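2-c-methyl-d-erythritol 4-phosphate cytidylyltransferase (Streptococcus pneumoniae, PDB 2VSH) transfers the cytidylyl group of CTP to D-ribitol 5-phosphate, making the CDP-activated ribitol used for teichoic acid precursors. Local coordinates at residues Asp57-Ser60 with His61-Leu65; Lys68-Pro71 with Leu72-Glu75. One frame throughout, in Å; residues are numbered along the deposited sequence.

Interaction 1. Residues Asp57-Ser60 with His61-Leu65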
loop_
_atom_site.group_PDB
_atom_site.type_symbol
_atom_site.label_atom_id
_atom_site.label_comp_id
_atom_site.label_asym_id
_atom_site.label_seq_id
_atom_site.Cartn_x
_atom_site.Cartn_y
_atom_site.Cartn_z
ATOM N N ASP A 57 -3.985 23.207 19.585
ATOM C CA ASP A 57 -3.143 24.359 19.268
ATOM C C ASP A 57 -3.452 24.992 17.909
ATOM O O ASP A 57 -3.061 26.138 17.667
ATOM C CB ASP A 57 -1.654 23.995 19.335
ATOM C CG ASP A 57 -1.151 23.832 20.762
ATOM O OD1 ASP A 57 -0.238 23.010 20.947
ATOM O OD2 ASP A 57 -1.654 24.509 21.692
ATOM N N TRP A 58 -4.151 24.249 17.048
ATOM C CA TRP A 58 -4.445 24.671 15.672
ATOM C C TRP A 58 -5.926 24.995 15.439
ATOM O O TRP A 58 -6.337 25.260 14.308
ATOM C CB TRP A 58 -3.977 23.611 14.660
ATOM C CG TRP A 58 -2.488 23.421 14.628
ATOM C CD1 TRP A 58 -1.744 22.666 15.488
ATOM C CD2 TRP A 58 -1.560 24.009 13.698
ATOM N NE1 TRP A 58 -0.405 22.742 15.151
ATOM C CE2 TRP A 58 -0.266 23.550 14.052
ATOM C CE3 TRP A 58 -1.696 24.862 12.594
ATOM C CZ2 TRP A 58 0.892 23.921 13.340
ATOM C CZ3 TRP A 58 -0.548 25.228 11.881
ATOM C CH2 TRP A 58 0.733 24.766 12.268
ATOM N N VAL A 59 -6.728 24.975 16.502
ATOM C CA VAL A 59 -8.146 25.297 16.375
ATOM C C VAL A 59 -8.382 26.703 15.789
ATOM O O VAL A 59 -9.106 26.841 14.803
ATOM C CB VAL A 59 -8.923 25.050 17.705
ATOM C CG1 VAL A 59 -10.307 25.679 17.662
ATOM C CG2 VAL A 59 -9.040 23.553 17.967
ATOM N N SER A 60 -7.772 27.738 16.362
ATOM C CA SER A 60 -8.018 29.094 15.851
ATOM C C SER A 60 -7.462 29.267 14.429
ATOM O O SER A 60 -8.023 30.013 13.627
ATOM C CB SER A 60 -7.504 30.179 16.795
ATOM O OG SER A 60 -6.098 30.256 16.789
ATOM N N HIS A 61 -6.380 28.561 14.119
ATOM C CA HIS A 61 -5.831 28.579 12.768
ATOM C C HIS A 61 -6.837 27.979 11.781
ATOM O O HIS A 61 -7.131 28.581 10.747
ATOM C CB HIS A 61 -4.489 27.851 12.695
ATOM C CG HIS A 61 -3.943 27.761 11.308
ATOM N ND1 HIS A 61 -3.349 28.826 10.672
ATOM C CD2 HIS A 61 -3.941 26.741 10.418
ATOM C CE1 HIS A 61 -2.988 28.463 9.453
ATOM N NE2 HIS A 61 -3.337 27.201 9.273
ATOM N N ALA A 62 -7.367 26.805 12.104
ATOM C CA ALA A 62 -8.439 26.201 11.315
ATOM C C ALA A 62 -9.642 27.144 11.134
ATOM O O ALA A 62 -10.231 27.173 10.065
ATOM C CB ALA A 62 -8.880 24.867 11.924
ATOM N N GLU A 63 -9.999 27.893 12.180
ATOM C CA GLU A 63 -11.085 28.881 12.105
ATOM C C GLU A 63 -10.744 30.052 11.172
ATOM O O GLU A 63 -11.609 30.521 10.429
ATOM C CB GLU A 63 -11.492 29.372 13.507
ATOM C CG GLU A 63 -12.072 28.251 14.370
ATOM C CD GLU A 63 -12.444 28.663 15.784
ATOM O OE1 GLU A 63 -11.711 29.461 16.416
ATOM O OE2 GLU A 63 -13.489 28.160 16.272
ATOM N N ASP A 64 -9.488 30.509 11.196
ATOM C CA ASP A 64 -9.018 31.514 10.242
ATOM C C ASP A 64 -9.194 31.027 8.793
ATOM O O ASP A 64 -9.670 31.772 7.933
ATOM C CB ASP A 64 -7.534 31.879 10.482
ATOM C CG ASP A 64 -7.308 32.672 11.766
ATOM O OD1 ASP A 64 -8.297 33.069 12.411
ATOM O OD2 ASP A 64 -6.123 32.908 12.129
ATOM N N LEU A 65 -8.804 29.782 8.536
ATOM C CA LEU A 65 -8.893 29.186 7.196
ATOM C C LEU A 65 -10.335 29.146 6.664
ATOM O O LEU A 65 -10.586 29.460 5.494
ATOM C CB LEU A 65 -8.298 27.780 7.211
ATOM C CG LEU A 65 -6.861 27.488 6.752
ATOM C CD1 LEU A 65 -5.891 28.688 6.745
ATOM C CD2 LEU A 65 -6.296 26.308 7.524
#
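Trp58 turns the edge of its six-membered ring toward one face of the His61 imidazole. The pair is T-shaped: the planes stand at 86° and the ring centroids are 5.4 Å apart. His61 CD2 lies at the indole edge, near its plane, 3.6 Å from Trp58 CE3. Trp58 CZ3 sits over the imidazole face, offset toward the rim. The His61 first torsion, with CG anti to the backbone N (176°), carries the imidazole back beside Trp58, its face toward the indole edge. Phe25 joins both rings, stacking on Trp58 and meeting His61 edge-to-face.

Trp58 occupies the N-cap position of helix 59-69; its carbonyl, not its side chain, takes the first i to i+4 bond. Ala62 N reaches Trp58 O at 2.9 Å with a nearly straight N-H. Glu63 N binds Val59 O at 3.0 Å, in the carbonyl plane. Asp64 N binds Ser60 O at 2.9 Å. Val59 and Glu63 run side by side, and Val59 CG1 meets Glu63 CD at 4.1 Å. Val59, Ala62 and Glu63 also touch Ile79 of strand 77-81, which places this turn against the sheet in a beta-alpha-beta unit.

The start of the helix is thus held in two ways. Backbone bonds satisfy the Trp58, Val59 and Ser60 carbonyls, and an edge-to-face aromatic contact, extended by Phe25, ties the Trp58 and His61 side chains together.

Interaction 2. Residues Lys68-Pro71 with Leu72-Glu75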
loop_
_atom_site.group_PDB
_atom_site.type_symbol
_atom_site.label_atom_id
_atom_site.label_comp_id
_atom_site.label_asym_id
_atom_site.label_seq_id
_atom_site.Cartn_x
_atom_site.Cartn_y
_atom_site.Cartn_z
ATOM N N LYS A 68 -11.395 32.622 5.869
ATOM C CA LYS A 68 -10.693 33.086 4.677
ATOM C C LYS A 68 -11.161 32.379 3.406
ATOM O O LYS A 68 -11.370 33.025 2.376
ATOM C CB LYS A 68 -9.184 32.870 4.825
ATOM C CG LYS A 68 -8.359 33.505 3.696
ATOM C CD LYS A 68 -6.875 33.211 3.833
ATOM C CE LYS A 68 -6.029 34.215 3.064
ATOM N NZ LYS A 68 -6.395 34.308 1.624
ATOM N N TYR A 69 -11.297 31.054 3.475
ATOM C CA TYR A 69 -11.535 30.256 2.274
ATOM C C TYR A 69 -12.989 29.850 2.064
ATOM O O TYR A 69 -13.396 29.598 0.935
ATOM C CB TYR A 69 -10.601 29.022 2.222
ATOM C CG TYR A 69 -9.168 29.399 1.953
ATOM C CD1 TYR A 69 -8.239 29.495 2.993
ATOM C CD2 TYR A 69 -8.749 29.722 0.657
ATOM C CE1 TYR A 69 -6.912 29.874 2.730
ATOM C CE2 TYR A 69 -7.447 30.100 0.391
ATOM C CZ TYR A 69 -6.528 30.158 1.425
ATOM O OH TYR A 69 -5.245 30.556 1.141
ATOM N N LEU A 70 -13.765 29.799 3.144
ATOM C CA LEU A 70 -15.143 29.305 3.088
ATOM C C LEU A 70 -16.122 30.165 3.904
ATOM O O LEU A 70 -16.939 29.621 4.644
ATOM C CB LEU A 70 -15.180 27.858 3.582
ATOM C CG LEU A 70 -14.411 26.790 2.802
ATOM C CD1 LEU A 70 -14.317 25.545 3.643
ATOM C CD2 LEU A 70 -15.072 26.475 1.465
ATOM N N PRO A 71 -16.045 31.510 3.771
ATOM C CA PRO A 71 -16.843 32.403 4.624
ATOM C C PRO A 71 -18.352 32.194 4.482
ATOM O O PRO A 71 -19.096 32.397 5.434
ATOM C CB PRO A 71 -16.446 33.811 4.140
ATOM C CG PRO A 71 -15.936 33.625 2.784
ATOM C CD PRO A 71 -15.230 32.284 2.818
ATOM N N LEU A 72 -18.774 31.741 3.310
ATOM C CA LEU A 72 -20.180 31.476 3.010
ATOM C C LEU A 72 -20.686 30.243 3.762
ATOM O O LEU A 72 -21.885 30.070 3.935
ATOM C CB LEU A 72 -20.311 31.261 1.502
ATOM C CG LEU A 72 -21.463 31.708 0.617
ATOM C CD1 LEU A 72 -21.973 33.112 0.952
ATOM C CD2 LEU A 72 -20.941 31.625 -0.818
ATOM N N TYR A 73 -19.769 29.391 4.222
ATOM C CA TYR A 73 -20.150 28.155 4.918
ATOM C C TYR A 73 -19.761 28.134 6.404
ATOM O O TYR A 73 -19.832 27.095 7.055
ATOM C CB TYR A 73 -19.591 26.932 4.182
ATOM C CG TYR A 73 -19.932 26.901 2.708
ATOM C CD1 TYR A 73 -21.134 26.344 2.255
ATOM C CD2 TYR A 73 -19.056 27.430 1.765
ATOM C CE1 TYR A 73 -21.452 26.326 0.892
ATOM C CE2 TYR A 73 -19.354 27.410 0.410
ATOM C CZ TYR A 73 -20.553 26.857 -0.021
ATOM O OH TYR A 73 -20.833 26.840 -1.366
ATOM N N LYS A 74 -19.372 29.292 6.929
ATOM C CA LYS A 74 -18.992 29.454 8.335
ATOM C C LYS A 74 -19.922 28.760 9.327
ATOM O O LYS A 74 -19.470 28.026 10.205
ATOM C CB LYS A 74 -18.915 30.944 8.678
ATOM C CG LYS A 74 -17.517 31.457 8.871
ATOM C CD LYS A 74 -17.023 31.116 10.273
ATOM C CE LYS A 74 -17.439 32.182 11.274
ATOM N NZ LYS A 74 -17.078 31.723 12.632
ATOM N N GLU A 75 -21.220 28.991 9.179
ATOM C CA GLU A 75 -22.202 28.477 10.127
ATOM C C GLU A 75 -22.472 26.981 9.970
ATOM O O GLU A 75 -23.041 26.362 10.865
ATOM C CB GLU A 75 -23.509 29.273 10.040
ATOM C CG GLU A 75 -23.550 30.517 10.914
ATOM C CD GLU A 75 -23.148 31.784 10.180
ATOM O OE1 GLU A 75 -23.925 32.775 10.223
ATOM O OE2 GLU A 75 -22.058 31.801 9.566
#
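Leu70 and Tyr73 make the close apolar part of this turn, just after helix 59-69 ends. Leu70 CD2 meets Tyr73 CD2 at 4.1 Å, and the two side chains approach at a slant. Leu70 is buried and also packs on Ile38 and Glu39 of helix 33-42. Tyr73 reaches Val42 of the same helix.

The backbone closes the turn beside this pair. Tyr73 N donates to Leu70 O at 2.9 Å, the i to i+3 bond of a type I beta turn, Leu70-Tyr73. The donor stands 50° out of the carbonyl plane, and the C=O...N angle is 127°. A second i to i+3 bond, from Lys74 N to Pro71 O at 3.5 Å, is weak although its N-H points fairly straight. Leu70 is the first residue to leave helical backbone angles. Pro71 follows at the second position of the turn, where its missing N-H costs no bond of the turn.

The other side is looser and faces solvent. Pro71, Leu72 and Lys74 are exposed. Lys74 CB and CG pass Pro71 O, with CB 3.6 Å from that oxygen. The lysine chain then bends at chi2 and chi3 and leads its amine away, toward a long, weak ion pair with Asp67.

The contact thus has one firm backbone bond beside a small apolar patch, and a weaker bond on the exposed side. Its hold on helix 33-42 is apolar in large part, through Leu70 and Tyr73. On the exposed side the polar contacts named are long and weak, and probably add little.

Interactions 1 and 2 sit at the two ends of helix 59-69, their centres about 13 Å apart. Both are surface contacts with one buried residue each, Ala62 in the first and Leu70 in the second. Interaction 1 opens the helix and rests on strand 77-81. Interaction 2 leaves it, rests on helix 33-42 and lies on the way to that same strand. Their bonding differs accordingly: regular i to i+4 bonds at the start, i to i+3 bonds of unequal strength at the exit. Aromatic edge-to-face contact marks the first, aliphatic-aromatic contact the second. Interaction 1 is nearer the residues assigned to CTP binding, with the Ala62 side chain about 7 Å from that of Ala9.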